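Local coordinates for protein BexL (Amycolatopsis orientalis, PDB 4XRW) that probably catalyses the cyclisation and aromatisation of a polyketide chain, as a di-domain aromatase/cyclase of the type II polyketide synthase pathway to BE-7585A, at residues V179-P184 against H324-P329; D187-V192 against F241-I246; L202-S207 against R315-F320; I246-T251 against G262-A267. One frame throughout, in Å; residues are numbered along the deposited sequence.

Contact 1: residues V179-P184 against H324-P329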
loop_
_atom_site.group_PDB
_atom_site.type_symbol
_atom_site.label_atom_id
_atom_site.label_comp_id
_atom_site.label_asym_id
_atom_site.label_seq_id
_atom_site.Cartn_x
_atom_site.Cartn_y
_atom_site.Cartn_z
ATOM N N VAL A 179 -8.469 20.834 -1.984
ATOM C CA VAL A 179 -8.433 22.250 -2.342
ATOM C C VAL A 179 -8.726 22.405 -3.809
ATOM O O VAL A 179 -8.342 21.575 -4.634
ATOM C CB VAL A 179 -7.085 22.909 -1.976
ATOM C CG1 VAL A 179 -6.713 22.607 -0.543
ATOM C CG2 VAL A 179 -5.983 22.487 -2.884
ATOM N N ARG A 180 -9.412 23.492 -4.158
ATOM C CA ARG A 180 -9.653 23.810 -5.550
ATOM C C ARG A 180 -8.539 24.729 -6.042
ATOM O O ARG A 180 -8.170 25.683 -5.362
ATOM C CB ARG A 180 -11.039 24.455 -5.724
ATOM C CG ARG A 180 -12.146 23.642 -5.042
ATOM C CD ARG A 180 -12.858 22.711 -6.019
ATOM N NE ARG A 180 -13.451 23.457 -7.130
ATOM C CZ ARG A 180 -14.616 23.168 -7.707
ATOM N NH1 ARG A 180 -15.343 22.138 -7.283
ATOM N NH2 ARG A 180 -15.056 23.918 -8.711
ATOM N N ILE A 181 -7.999 24.391 -7.197
ATOM C CA ILE A 181 -6.881 25.108 -7.789
ATOM C C ILE A 181 -7.248 25.507 -9.194
ATOM O O ILE A 181 -7.570 24.664 -10.025
ATOM C CB ILE A 181 -5.610 24.254 -7.795
ATOM C CG1 ILE A 181 -5.291 23.816 -6.358
ATOM C CG2 ILE A 181 -4.439 25.023 -8.484
ATOM C CD1 ILE A 181 -4.093 22.897 -6.223
ATOM N N ASP A 182 -7.189 26.800 -9.493
ATOM C CA ASP A 182 -7.566 27.214 -10.844
ATOM C C ASP A 182 -6.353 27.187 -11.770
ATOM O O ASP A 182 -5.775 28.225 -12.126
ATOM C CB ASP A 182 -8.243 28.592 -10.831
ATOM C CG ASP A 182 -9.264 28.750 -11.968
ATOM O OD1 ASP A 182 -10.123 29.657 -11.857
ATOM O OD2 ASP A 182 -9.227 27.949 -12.954
ATOM N N ALA A 183 -5.966 25.968 -12.148
ATOM C CA ALA A 183 -4.857 25.709 -13.057
ATOM C C ALA A 183 -5.043 24.291 -13.624
ATOM O O ALA A 183 -5.808 23.518 -13.062
ATOM C CB ALA A 183 -3.525 25.836 -12.325
ATOM N N PRO A 184 -4.373 23.966 -14.739
ATOM C CA PRO A 184 -4.465 22.601 -15.284
ATOM C C PRO A 184 -3.935 21.573 -14.297
ATOM O O PRO A 184 -3.011 21.866 -13.526
ATOM C CB PRO A 184 -3.600 22.641 -16.542
ATOM C CG PRO A 184 -2.950 23.992 -16.566
ATOM C CD PRO A 184 -3.660 24.887 -15.635
ATOM N N HIS A 324 1.824 27.743 -6.404
ATOM C CA HIS A 324 2.767 27.523 -7.480
ATOM C C HIS A 324 2.086 27.415 -8.849
ATOM O O HIS A 324 2.532 28.011 -9.823
ATOM C CB HIS A 324 3.572 26.241 -7.203
ATOM C CG HIS A 324 4.605 25.961 -8.243
ATOM N ND1 HIS A 324 4.379 25.121 -9.309
ATOM C CD2 HIS A 324 5.859 26.434 -8.391
ATOM C CE1 HIS A 324 5.455 25.083 -10.070
ATOM N NE2 HIS A 324 6.364 25.882 -9.540
ATOM N N ALA A 325 1.003 26.644 -8.912
ATOM C CA ALA A 325 0.310 26.365 -10.157
ATOM C C ALA A 325 -0.416 27.609 -10.647
ATOM O O ALA A 325 -0.566 27.782 -11.852
ATOM C CB ALA A 325 -0.677 25.209 -9.986
ATOM N N GLU A 326 -0.887 28.444 -9.711
ATOM C CA GLU A 326 -1.655 29.655 -10.087
ATOM C C GLU A 326 -0.777 30.869 -10.377
ATOM O O GLU A 326 -1.251 31.837 -10.972
ATOM C CB GLU A 326 -2.674 30.015 -9.017
ATOM C CG GLU A 326 -3.806 28.965 -8.868
ATOM C CD GLU A 326 -4.908 29.370 -7.896
ATOM O OE1 GLU A 326 -4.798 30.454 -7.269
ATOM O OE2 GLU A 326 -5.898 28.600 -7.740
ATOM N N ALA A 327 0.501 30.828 -9.998
ATOM C CA ALA A 327 1.417 31.923 -10.348
ATOM C C ALA A 327 1.582 32.010 -11.876
ATOM O O ALA A 327 1.832 31.019 -12.553
ATOM C CB ALA A 327 2.723 31.738 -9.680
ATOM N N ARG A 328 1.403 33.210 -12.412
ATOM C CA ARG A 328 1.529 33.485 -13.830
ATOM C C ARG A 328 2.124 34.865 -14.004
ATOM O O ARG A 328 1.415 35.801 -14.334
ATOM C CB ARG A 328 0.174 33.429 -14.539
ATOM C CG ARG A 328 -0.408 32.038 -14.671
ATOM C CD ARG A 328 -1.795 32.057 -15.330
ATOM N NE ARG A 328 -1.722 32.443 -16.746
ATOM C CZ ARG A 328 -1.893 33.681 -17.214
ATOM N NH1 ARG A 328 -2.156 34.700 -16.393
ATOM N NH2 ARG A 328 -1.804 33.903 -18.518
ATOM N N PRO A 329 3.425 35.005 -13.759
ATOM C CA PRO A 329 4.035 36.338 -13.680
ATOM C C PRO A 329 4.242 36.977 -15.047
ATOM O O PRO A 329 4.354 36.281 -16.061
ATOM C CB PRO A 329 5.382 36.067 -12.992
ATOM C CG PRO A 329 5.665 34.629 -13.250
ATOM C CD PRO A 329 4.331 33.951 -13.279
ATOM O OXT PRO A 329 4.320 38.205 -15.171
#

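Contact 2: residues D187-V192 against F241-I246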
loop_
_atom_site.group_PDB
_atom_site.type_symbol
_atom_site.label_atom_id
_atom_site.label_comp_id
_atom_site.label_asym_id
_atom_site.label_seq_id
_atom_site.Cartn_x
_atom_site.Cartn_y
_atom_site.Cartn_z
ATOM N N ASP A 187 -0.122 20.935 -13.922
ATOM C CA ASP A 187 0.774 21.766 -13.114
ATOM C C ASP A 187 0.692 21.454 -11.622
ATOM O O ASP A 187 1.674 21.620 -10.903
ATOM C CB ASP A 187 0.477 23.246 -13.369
ATOM C CG ASP A 187 0.698 23.636 -14.835
ATOM O OD1 ASP A 187 1.480 22.941 -15.527
ATOM O OD2 ASP A 187 0.099 24.640 -15.290
ATOM N N VAL A 188 -0.461 20.993 -11.151
ATOM C CA VAL A 188 -0.605 20.632 -9.770
ATOM C C VAL A 188 0.078 19.270 -9.529
ATOM O O VAL A 188 0.872 19.092 -8.604
ATOM C CB VAL A 188 -2.081 20.553 -9.366
ATOM C CG1 VAL A 188 -2.183 20.227 -7.910
ATOM C CG2 VAL A 188 -2.821 21.890 -9.698
ATOM N N TYR A 189 -0.257 18.317 -10.383
ATOM C CA TYR A 189 0.415 17.010 -10.390
ATOM C C TYR A 189 1.931 17.139 -10.366
ATOM O O TYR A 189 2.602 16.498 -9.561
ATOM C CB TYR A 189 -0.006 16.216 -11.631
ATOM C CG TYR A 189 0.760 14.915 -11.834
ATOM C CD1 TYR A 189 0.305 13.720 -11.257
ATOM C CD2 TYR A 189 1.928 14.889 -12.562
ATOM C CE1 TYR A 189 1.022 12.515 -11.441
ATOM C CE2 TYR A 189 2.641 13.712 -12.750
ATOM C CZ TYR A 189 2.174 12.533 -12.194
ATOM O OH TYR A 189 2.887 11.379 -12.394
ATOM N N ASP A 190 2.494 17.929 -11.300
ATOM C CA ASP A 190 3.938 18.082 -11.396
ATOM C C ASP A 190 4.537 18.584 -10.102
ATOM O O ASP A 190 5.628 18.176 -9.725
ATOM C CB ASP A 190 4.348 19.043 -12.522
ATOM C CG ASP A 190 4.172 18.447 -13.939
ATOM O OD1 ASP A 190 4.008 17.213 -14.109
ATOM O OD2 ASP A 190 4.213 19.242 -14.900
ATOM N N PHE A 191 3.864 19.501 -9.420
ATOM C CA PHE A 191 4.385 19.998 -8.148
ATOM C C PHE A 191 4.542 18.862 -7.112
ATOM O O PHE A 191 5.526 18.821 -6.379
ATOM C CB PHE A 191 3.459 21.096 -7.581
ATOM C CG PHE A 191 3.939 21.699 -6.301
ATOM C CD1 PHE A 191 3.626 21.134 -5.062
ATOM C CD2 PHE A 191 4.714 22.853 -6.317
ATOM C CE1 PHE A 191 4.072 21.685 -3.896
ATOM C CE2 PHE A 191 5.165 23.415 -5.147
ATOM C CZ PHE A 191 4.836 22.849 -3.926
ATOM N N VAL A 192 3.562 17.975 -7.045
ATOM C CA VAL A 192 3.613 16.855 -6.068
ATOM C C VAL A 192 4.527 15.693 -6.559
ATOM O O VAL A 192 5.201 15.043 -5.758
ATOM C CB VAL A 192 2.203 16.329 -5.771
ATOM C CG1 VAL A 192 2.254 15.299 -4.746
ATOM C CG2 VAL A 192 1.297 17.506 -5.275
ATOM N N PHE A 241 0.898 8.354 -11.806
ATOM C CA PHE A 241 0.082 8.207 -13.019
ATOM C C PHE A 241 -0.196 9.626 -13.573
ATOM O O PHE A 241 -1.073 10.303 -13.076
ATOM C CB PHE A 241 -1.220 7.514 -12.698
ATOM C CG PHE A 241 -1.054 6.110 -12.145
ATOM C CD1 PHE A 241 -0.974 5.022 -13.000
ATOM C CD2 PHE A 241 -0.967 5.894 -10.794
ATOM C CE1 PHE A 241 -0.819 3.724 -12.510
ATOM C CE2 PHE A 241 -0.807 4.582 -10.286
ATOM C CZ PHE A 241 -0.731 3.513 -11.154
ATOM N N PRO A 242 0.591 10.066 -14.561
ATOM C CA PRO A 242 0.452 11.407 -15.146
ATOM C C PRO A 242 -0.921 11.587 -15.756
ATOM O O PRO A 242 -1.292 10.671 -16.476
ATOM C CB PRO A 242 1.500 11.434 -16.239
ATOM C CG PRO A 242 2.466 10.392 -15.893
ATOM C CD PRO A 242 1.750 9.350 -15.106
ATOM N N HIS A 243 -1.693 12.640 -15.470
ATOM C CA HIS A 243 -1.405 13.673 -14.497
ATOM C C HIS A 243 -2.515 13.705 -13.486
ATOM O O HIS A 243 -2.945 14.778 -13.077
ATOM C CB HIS A 243 -1.280 15.043 -15.182
ATOM C CG HIS A 243 -0.147 15.113 -16.146
ATOM N ND1 HIS A 243 -0.320 15.009 -17.508
ATOM C CD2 HIS A 243 1.187 15.224 -15.943
ATOM C CE1 HIS A 243 0.858 15.072 -18.106
ATOM N NE2 HIS A 243 1.790 15.206 -17.180
ATOM N N HIS A 244 -2.953 12.537 -13.036
ATOM C CA HIS A 244 -4.155 12.472 -12.235
ATOM C C HIS A 244 -4.071 11.775 -10.867
ATOM O O HIS A 244 -4.980 11.922 -10.027
ATOM C CB HIS A 244 -5.248 11.829 -13.097
ATOM C CG HIS A 244 -5.028 10.374 -13.385
ATOM N ND1 HIS A 244 -5.572 9.378 -12.603
ATOM C CD2 HIS A 244 -4.343 9.747 -14.372
ATOM C CE1 HIS A 244 -5.229 8.199 -13.091
ATOM N NE2 HIS A 244 -4.483 8.394 -14.165
ATOM N N ARG A 245 -3.003 11.031 -10.603
ATOM C CA ARG A 245 -2.962 10.274 -9.383
ATOM C C ARG A 245 -1.558 9.916 -8.976
ATOM O O ARG A 245 -0.741 9.578 -9.801
ATOM C CB ARG A 245 -3.784 8.996 -9.545
ATOM C CG ARG A 245 -3.938 8.178 -8.293
ATOM C CD ARG A 245 -4.880 6.982 -8.579
ATOM N NE ARG A 245 -4.372 6.126 -9.651
ATOM C CZ ARG A 245 -5.118 5.383 -10.473
ATOM N NH1 ARG A 245 -6.445 5.365 -10.370
ATOM N NH2 ARG A 245 -4.524 4.651 -11.412
ATOM N N ILE A 246 -1.322 9.994 -7.677
ATOM C CA ILE A 246 -0.086 9.495 -7.074
ATOM C C ILE A 246 -0.492 8.713 -5.835
ATOM O O ILE A 246 -1.128 9.248 -4.913
ATOM C CB ILE A 246 0.895 10.619 -6.686
ATOM C CG1 ILE A 246 1.326 11.403 -7.905
ATOM C CG2 ILE A 246 2.116 10.036 -5.958
ATOM C CD1 ILE A 246 2.042 12.638 -7.577
HETATM O O HOH W 1 4.344 15.930 -16.292
#

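Contact 3: residues L202-S207 against R315-F320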
loop_
_atom_site.group_PDB
_atom_site.type_symbol
_atom_site.label_atom_id
_atom_site.label_comp_id
_atom_site.label_asym_id
_atom_site.label_seq_id
_atom_site.Cartn_x
_atom_site.Cartn_y
_atom_site.Cartn_z
ATOM N N LEU A 202 8.954 23.664 0.014
ATOM C CA LEU A 202 8.136 23.437 1.177
ATOM C C LEU A 202 8.893 23.761 2.465
ATOM O O LEU A 202 10.051 23.381 2.618
ATOM C CB LEU A 202 7.634 21.988 1.223
ATOM C CG LEU A 202 6.784 21.501 0.050
ATOM C CD1 LEU A 202 6.503 20.017 0.229
ATOM C CD2 LEU A 202 5.473 22.244 -0.115
ATOM N N PRO A 203 8.253 24.490 3.382
ATOM C CA PRO A 203 9.069 24.988 4.509
ATOM C C PRO A 203 9.455 23.914 5.540
ATOM O O PRO A 203 10.426 24.083 6.265
ATOM C CB PRO A 203 8.176 26.055 5.153
ATOM C CG PRO A 203 6.795 25.804 4.645
ATOM C CD PRO A 203 6.927 25.136 3.313
ATOM N N HIS A 204 8.686 22.845 5.612
ATOM C CA HIS A 204 8.928 21.806 6.612
ATOM C C HIS A 204 9.956 20.743 6.125
ATOM O O HIS A 204 10.388 19.880 6.900
ATOM C CB HIS A 204 7.586 21.150 7.020
ATOM C CG HIS A 204 6.707 20.713 5.871
ATOM N ND1 HIS A 204 6.602 19.391 5.485
ATOM C CD2 HIS A 204 5.867 21.410 5.056
ATOM C CE1 HIS A 204 5.757 19.294 4.471
ATOM N NE2 HIS A 204 5.289 20.500 4.199
ATOM N N VAL A 205 10.377 20.839 4.873
ATOM C CA VAL A 205 11.297 19.855 4.252
ATOM C C VAL A 205 12.722 20.393 4.147
ATOM O O VAL A 205 12.982 21.393 3.474
ATOM C CB VAL A 205 10.784 19.454 2.845
ATOM C CG1 VAL A 205 11.761 18.449 2.154
ATOM C CG2 VAL A 205 9.414 18.887 2.956
ATOM N N SER A 206 13.666 19.766 4.844
ATOM C CA SER A 206 15.057 20.253 4.823
ATOM C C SER A 206 15.946 19.569 3.817
ATOM O O SER A 206 16.957 20.114 3.411
ATOM C CB SER A 206 15.688 20.097 6.212
ATOM O OG SER A 206 15.603 18.756 6.584
ATOM N N SER A 207 15.581 18.368 3.389
ATOM C CA SER A 207 16.413 17.619 2.462
ATOM C C SER A 207 15.590 16.491 1.863
ATOM O O SER A 207 14.688 15.978 2.556
ATOM C CB SER A 207 17.624 17.058 3.202
ATOM O OG SER A 207 18.540 16.425 2.327
ATOM N N ARG A 315 -2.549 19.755 3.878
ATOM C CA ARG A 315 -3.201 21.001 3.515
ATOM C C ARG A 315 -2.139 22.050 3.205
ATOM O O ARG A 315 -2.326 22.870 2.306
ATOM C CB ARG A 315 -4.127 21.488 4.632
ATOM C CG ARG A 315 -5.499 20.805 4.665
ATOM C CD ARG A 315 -6.353 21.274 5.849
ATOM N NE ARG A 315 -5.772 20.905 7.142
ATOM C CZ ARG A 315 -5.158 21.747 7.976
ATOM N NH1 ARG A 315 -5.051 23.045 7.690
ATOM N NH2 ARG A 315 -4.656 21.294 9.121
ATOM N N ALA A 316 -1.031 22.006 3.942
ATOM C CA ALA A 316 0.105 22.878 3.654
ATOM C C ALA A 316 0.665 22.614 2.259
ATOM O O ALA A 316 0.859 23.540 1.499
ATOM C CB ALA A 316 1.206 22.716 4.698
ATOM N N THR A 317 0.911 21.346 1.920
ATOM C CA THR A 317 1.423 21.013 0.612
ATOM C C THR A 317 0.453 21.425 -0.506
ATOM O O THR A 317 0.878 21.979 -1.506
ATOM C CB THR A 317 1.755 19.488 0.511
ATOM O OG1 THR A 317 2.772 19.152 1.461
ATOM C CG2 THR A 317 2.270 19.144 -0.859
ATOM N N LEU A 318 -0.846 21.171 -0.337
ATOM C CA LEU A 318 -1.838 21.575 -1.293
ATOM C C LEU A 318 -1.853 23.115 -1.484
ATOM O O LEU A 318 -1.996 23.584 -2.611
ATOM C CB LEU A 318 -3.217 21.102 -0.858
ATOM C CG LEU A 318 -3.386 19.579 -0.931
ATOM C CD1 LEU A 318 -4.632 19.161 -0.163
ATOM C CD2 LEU A 318 -3.411 19.142 -2.386
ATOM N N GLY A 319 -1.661 23.844 -0.391
ATOM C CA GLY A 319 -1.624 25.314 -0.443
ATOM C C GLY A 319 -0.467 25.838 -1.272
ATOM O O GLY A 319 -0.633 26.763 -2.089
ATOM N N PHE A 320 0.714 25.251 -1.084
ATOM C CA PHE A 320 1.884 25.625 -1.866
ATOM C C PHE A 320 1.784 25.145 -3.288
ATOM O O PHE A 320 2.265 25.811 -4.195
ATOM C CB PHE A 320 3.183 25.144 -1.203
ATOM C CG PHE A 320 3.514 25.898 0.068
ATOM C CD1 PHE A 320 3.747 27.274 0.040
ATOM C CD2 PHE A 320 3.572 25.244 1.279
ATOM C CE1 PHE A 320 3.998 27.983 1.223
ATOM C CE2 PHE A 320 3.825 25.931 2.468
ATOM C CZ PHE A 320 4.052 27.298 2.437
#

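Contact 4: residues I246-T251 against G262-A267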
loop_
_atom_site.group_PDB
_atom_site.type_symbol
_atom_site.label_atom_id
_atom_site.label_comp_id
_atom_site.label_asym_id
_atom_site.label_seq_id
_atom_site.Cartn_x
_atom_site.Cartn_y
_atom_site.Cartn_z
ATOM N N ILE A 246 -1.322 9.994 -7.677
ATOM C CA ILE A 246 -0.086 9.495 -7.074
ATOM C C ILE A 246 -0.492 8.713 -5.835
ATOM O O ILE A 246 -1.128 9.248 -4.913
ATOM C CB ILE A 246 0.895 10.619 -6.686
ATOM C CG1 ILE A 246 1.326 11.403 -7.905
ATOM C CG2 ILE A 246 2.116 10.036 -5.958
ATOM C CD1 ILE A 246 2.042 12.638 -7.577
ATOM N N VAL A 247 -0.166 7.419 -5.828
ATOM C CA VAL A 247 -0.505 6.532 -4.734
ATOM C C VAL A 247 0.760 6.157 -3.970
ATOM O O VAL A 247 1.807 5.958 -4.603
ATOM C CB VAL A 247 -1.174 5.214 -5.239
ATOM C CG1 VAL A 247 -1.528 4.327 -4.037
ATOM C CG2 VAL A 247 -2.415 5.508 -6.077
ATOM N N TYR A 248 0.711 6.098 -2.654
ATOM C CA TYR A 248 1.931 5.797 -1.913
ATOM C C TYR A 248 1.685 5.015 -0.652
ATOM O O TYR A 248 0.539 4.892 -0.168
ATOM C CB TYR A 248 2.709 7.088 -1.589
ATOM C CG TYR A 248 1.984 8.062 -0.678
ATOM C CD1 TYR A 248 2.211 8.061 0.684
ATOM C CD2 TYR A 248 1.079 8.985 -1.199
ATOM C CE1 TYR A 248 1.560 8.970 1.527
ATOM C CE2 TYR A 248 0.420 9.895 -0.369
ATOM C CZ TYR A 248 0.661 9.863 0.994
ATOM O OH TYR A 248 0.028 10.743 1.842
ATOM N N LYS A 249 2.776 4.444 -0.157
ATOM C CA LYS A 249 2.800 3.745 1.112
ATOM C C LYS A 249 4.051 4.134 1.853
ATOM O O LYS A 249 5.148 4.150 1.255
ATOM C CB LYS A 249 2.757 2.210 0.925
ATOM C CG LYS A 249 3.064 1.450 2.208
ATOM C CD LYS A 249 2.851 -0.048 2.053
ATOM C CE LYS A 249 1.413 -0.472 2.272
ATOM N NZ LYS A 249 1.214 -1.980 2.211
ATOM N N GLN A 250 3.889 4.436 3.141
ATOM C CA GLN A 250 5.021 4.746 4.005
ATOM C C GLN A 250 5.698 3.458 4.434
ATOM O O GLN A 250 5.061 2.547 4.977
ATOM C CB GLN A 250 4.587 5.553 5.231
ATOM C CG GLN A 250 5.723 6.086 6.014
ATOM C CD GLN A 250 5.318 7.131 7.078
ATOM O OE1 GLN A 250 4.341 7.835 6.911
ATOM N NE2 GLN A 250 6.107 7.241 8.138
ATOM N N THR A 251 6.993 3.357 4.179
ATOM C CA THR A 251 7.703 2.108 4.475
ATOM C C THR A 251 8.519 2.133 5.758
ATOM O O THR A 251 8.905 1.072 6.271
ATOM C CB THR A 251 8.617 1.737 3.312
ATOM O OG1 THR A 251 9.442 2.852 3.015
ATOM C CG2 THR A 251 7.769 1.360 2.091
ATOM N N GLY A 262 -1.520 6.495 1.349
ATOM C CA GLY A 262 -2.165 7.717 0.904
ATOM C C GLY A 262 -2.298 7.785 -0.592
ATOM O O GLY A 262 -1.761 6.960 -1.343
ATOM N N ARG A 263 -3.040 8.788 -1.044
ATOM C CA ARG A 263 -3.330 8.964 -2.434
ATOM C C ARG A 263 -3.535 10.472 -2.704
ATOM O O ARG A 263 -4.293 11.130 -1.980
ATOM C CB ARG A 263 -4.565 8.156 -2.806
ATOM C CG ARG A 263 -5.135 8.400 -4.169
ATOM C CD ARG A 263 -6.331 7.477 -4.353
ATOM N NE ARG A 263 -6.824 7.433 -5.721
ATOM C CZ ARG A 263 -7.134 6.316 -6.383
ATOM N NH1 ARG A 263 -6.987 5.114 -5.814
ATOM N NH2 ARG A 263 -7.588 6.404 -7.634
ATOM N N TRP A 264 -2.830 10.980 -3.701
ATOM C CA TRP A 264 -3.086 12.317 -4.251
ATOM C C TRP A 264 -3.918 12.132 -5.513
ATOM O O TRP A 264 -3.563 11.305 -6.361
ATOM C CB TRP A 264 -1.793 13.055 -4.607
ATOM C CG TRP A 264 -0.805 13.251 -3.494
ATOM C CD1 TRP A 264 0.201 12.389 -3.126
ATOM C CD2 TRP A 264 -0.700 14.372 -2.627
ATOM N NE1 TRP A 264 0.899 12.901 -2.068
ATOM C CE2 TRP A 264 0.364 14.121 -1.746
ATOM C CE3 TRP A 264 -1.423 15.556 -2.492
ATOM C CZ2 TRP A 264 0.737 15.024 -0.748
ATOM C CZ3 TRP A 264 -1.041 16.461 -1.504
ATOM C CH2 TRP A 264 0.011 16.187 -0.648
ATOM N N ASP A 265 -4.988 12.914 -5.676
ATOM C CA ASP A 265 -5.793 12.887 -6.886
ATOM C C ASP A 265 -5.935 14.304 -7.426
ATOM O O ASP A 265 -6.042 15.242 -6.655
ATOM C CB ASP A 265 -7.173 12.274 -6.645
ATOM C CG ASP A 265 -7.098 10.782 -6.404
ATOM O OD1 ASP A 265 -6.872 10.019 -7.375
ATOM O OD2 ASP A 265 -7.239 10.385 -5.232
ATOM N N PHE A 266 -5.858 14.426 -8.739
ATOM C CA PHE A 266 -5.945 15.720 -9.424
ATOM C C PHE A 266 -6.980 15.545 -10.493
ATOM O O PHE A 266 -6.745 14.887 -11.499
ATOM C CB PHE A 266 -4.599 16.148 -9.992
ATOM C CG PHE A 266 -3.477 15.971 -9.014
ATOM C CD1 PHE A 266 -3.231 16.912 -8.053
ATOM C CD2 PHE A 266 -2.692 14.817 -9.033
ATOM C CE1 PHE A 266 -2.206 16.737 -7.134
ATOM C CE2 PHE A 266 -1.666 14.637 -8.106
ATOM C CZ PHE A 266 -1.430 15.601 -7.164
ATOM N N ALA A 267 -8.158 16.079 -10.217
ATOM C CA ALA A 267 -9.317 15.904 -11.089
ATOM C C ALA A 267 -9.623 17.213 -11.829
ATOM O O ALA A 267 -9.819 18.234 -11.189
ATOM C CB ALA A 267 -10.493 15.474 -10.266
#

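Contact 1: residues V179-P184 against H324-P329
In the helix-grip fold of this domain, Ala325 and Glu326, near the C-terminus, meet Ile181, Asp182 and Ala183 where the outermost strand 172-181 gives way to a loop. The Asp182 amide, at the end of the strand, is satisfied by a side chain. Glu326 OE2 takes the N-H of Asp182 at 2.8 Å, in a nearly straight bond (164° at the hydrogen). The donor comes to the anti side of the carboxylate, 22° out of its plane. The same oxygen also forms a salt bridge with Lys322 of helix 299-326, and that lysine in turn hydrogen-bonds the carbonyl of Arg180. Charge and strand end are thus knit into one small polar network. Glu326 reaches across because its chain is extended beyond CG (chi2 -174°), and it passes obliquely over Ile181, whose CG2 lies 4.0 Å from Glu326 CG. Asp182 is the centre of an inverse gamma turn, with its own carboxylate directed away from the C-terminal segment; its OD1 stays 6.0 Å from Glu326 OE2, so the like charges do not meet. Beside this polar network the packing is made of small groups. Ala325 CB lies 4.1 Å from Ile181 CG2, while the methyl carbon CB of Ala183 sits 3.7 Å from Ala325 CB and 3.6 Å from Ala325 O.

Contact 2: residues D187-V192 against F241-I246
The carbonyl oxygen of Phe241 is gripped by two amides of its own turn, His244 N at 2.9 Å and Arg245 N at 3.2 Å, and Tyr189 CE1 comes within 3.5 Å of Phe241 O. The Tyr189 ring touches every residue from Phe241 to Ile246. Its CG stands anti to the backbone nitrogen (chi1 173°), which carries the ring out from helix 185-193 onto the connection between strands 231-241 and 245-250. Over one face lie two backbone carbons, both in CH-pi contact: His243 CA is 3.8 Å from the ring centroid and Pro242 CA slightly farther. The two residues are joined by a cis peptide bond. The imidazole of His243 adds an offset edge-to-face pair, turning its edge to the tyrosine face with the planes at 85°; His243 CD2 makes the approach, to Tyr189 CD2 at 3.5 Å. In the helix-grip fold this is where a short helix packs against a hairpin end of the sheet, and the doubled grip on Phe241 O belongs to a classic beta bulge in which His244 and Arg245 both face Phe241. Ile246 closes the inner side: its CG1 meets Tyr189 CE1, and its CD1 lies 3.9 Å from Val192 CG1. Toward the surface a water donates to Asp190 OD1 at 2.6 Å and also hydrogen-bonds His243 NE2, while the other carboxylate oxygen of Asp190 is in a salt bridge with Lys186. His243 O, buried against Tyr189 CB at 3.6 Å, has no hydrogen-bonding partner in the model.

Contact 3: residues L202-S207 against R315-F320
Leu202 and Pro203, in the type I turn that leads into the edge strand 205-212, pack on Phe320 of the long C-terminal helix of the helix-grip fold. The turn runs from Leu202 to Val205, and it is held to the helix largely by apolar packing. With CG anti to the carbonyl carbon (chi1 -70°), Phe320 carries its ring from the helix toward the turn, where Pro203 approaches from the opposite direction. The proline offers its CD and CG, and the closest pair, Pro203 CD and Phe320 CE2, is tight at 3.3 Å. Leu202 divides its two methyls: CD2 lies 3.8 Å from Phe320 CD2, whereas CD1 reaches Thr317 OG1 at 4.0 Å. Phe191 of helix 185-193 touches both Leu202 and Phe320, extending the apolar patch inward. His204 holds its ring by a different torsion, CG lying between the backbone nitrogen and the carbonyl carbon (chi1 49°). This swings the imidazole toward the helix, crossing the Thr317 side chain at about a right angle. The threonine hydroxyl is engaged with the carbonyl of Asn313, one turn back. Thr317 OG1 lies at the edge of the His204 ring, near its plane, 4.0 Å from His204 NE2, a buried nitrogen with no partner in the model.

Contact 4: residues I246-T251 against G262-A267
Ile246 opens an antiparallel ladder with Trp264, in the hairpin of strands 245-250 and 257-268 at the middle of the helix-grip sheet. They form a hydrogen-bonded pair: Ile246 N gives to Trp264 O at 2.9 Å, and Trp264 N returns a 2.7 Å bond to Ile246 O. Ile246 O also receives a CA-H contact from Arg263, and Ile246 CB rests 4.0 Å from Trp264 CD1. Val247 follows, a non-hydrogen-bonded pair with Arg263, its side chain on the other face of the sheet. There Arg263 is extended as far as NE, which meets Asp265 OD1 in the guanidinium plane at 3.1 Å and on the syn side of the carboxylate, within a salt bridge. Tyr248 then pairs with Gly262, binding it through both backbone groups. With CG between the backbone nitrogen and the carbonyl carbon (chi1 64°), the phenol folds over the neighbouring strand. Gly262 CA lies 3.8 Å from the ring centroid in a CH-pi contact, and since glycine has no side chain the ring can settle directly on the backbone. The CE2 corner of the ring meets the indole obliquely, Tyr248 CE2 standing 3.5 Å from Trp264 NE1. The chemistry implies a division of labour: backbone bonds fix the register, while aromatic groups build the face that Leu318 of the long helix covers at Trp264.

How the contacts relate
Contact 4 is the buried core of the set, in the centre of the sheet, and rests on a regular backbone ladder. The other three lie farther out, are only partly buried, and join helices to strand ends or turns. Contacts 1 and 3 hold the same helix 299-326, the former through a carboxylate bond with small apolar groups beside it and the latter mainly by apolar packing. Contact 2 uses aromatic and CH-pi packing with a bridging water, and shares Ile246 with contact 4. Helix 185-193 mediates: Phe191 packs on His324 of contact 1 and on Phe320 of contact 3, while Val188 touches Phe266 of contact 4. Thr317 of contact 3 in turn reaches Trp264.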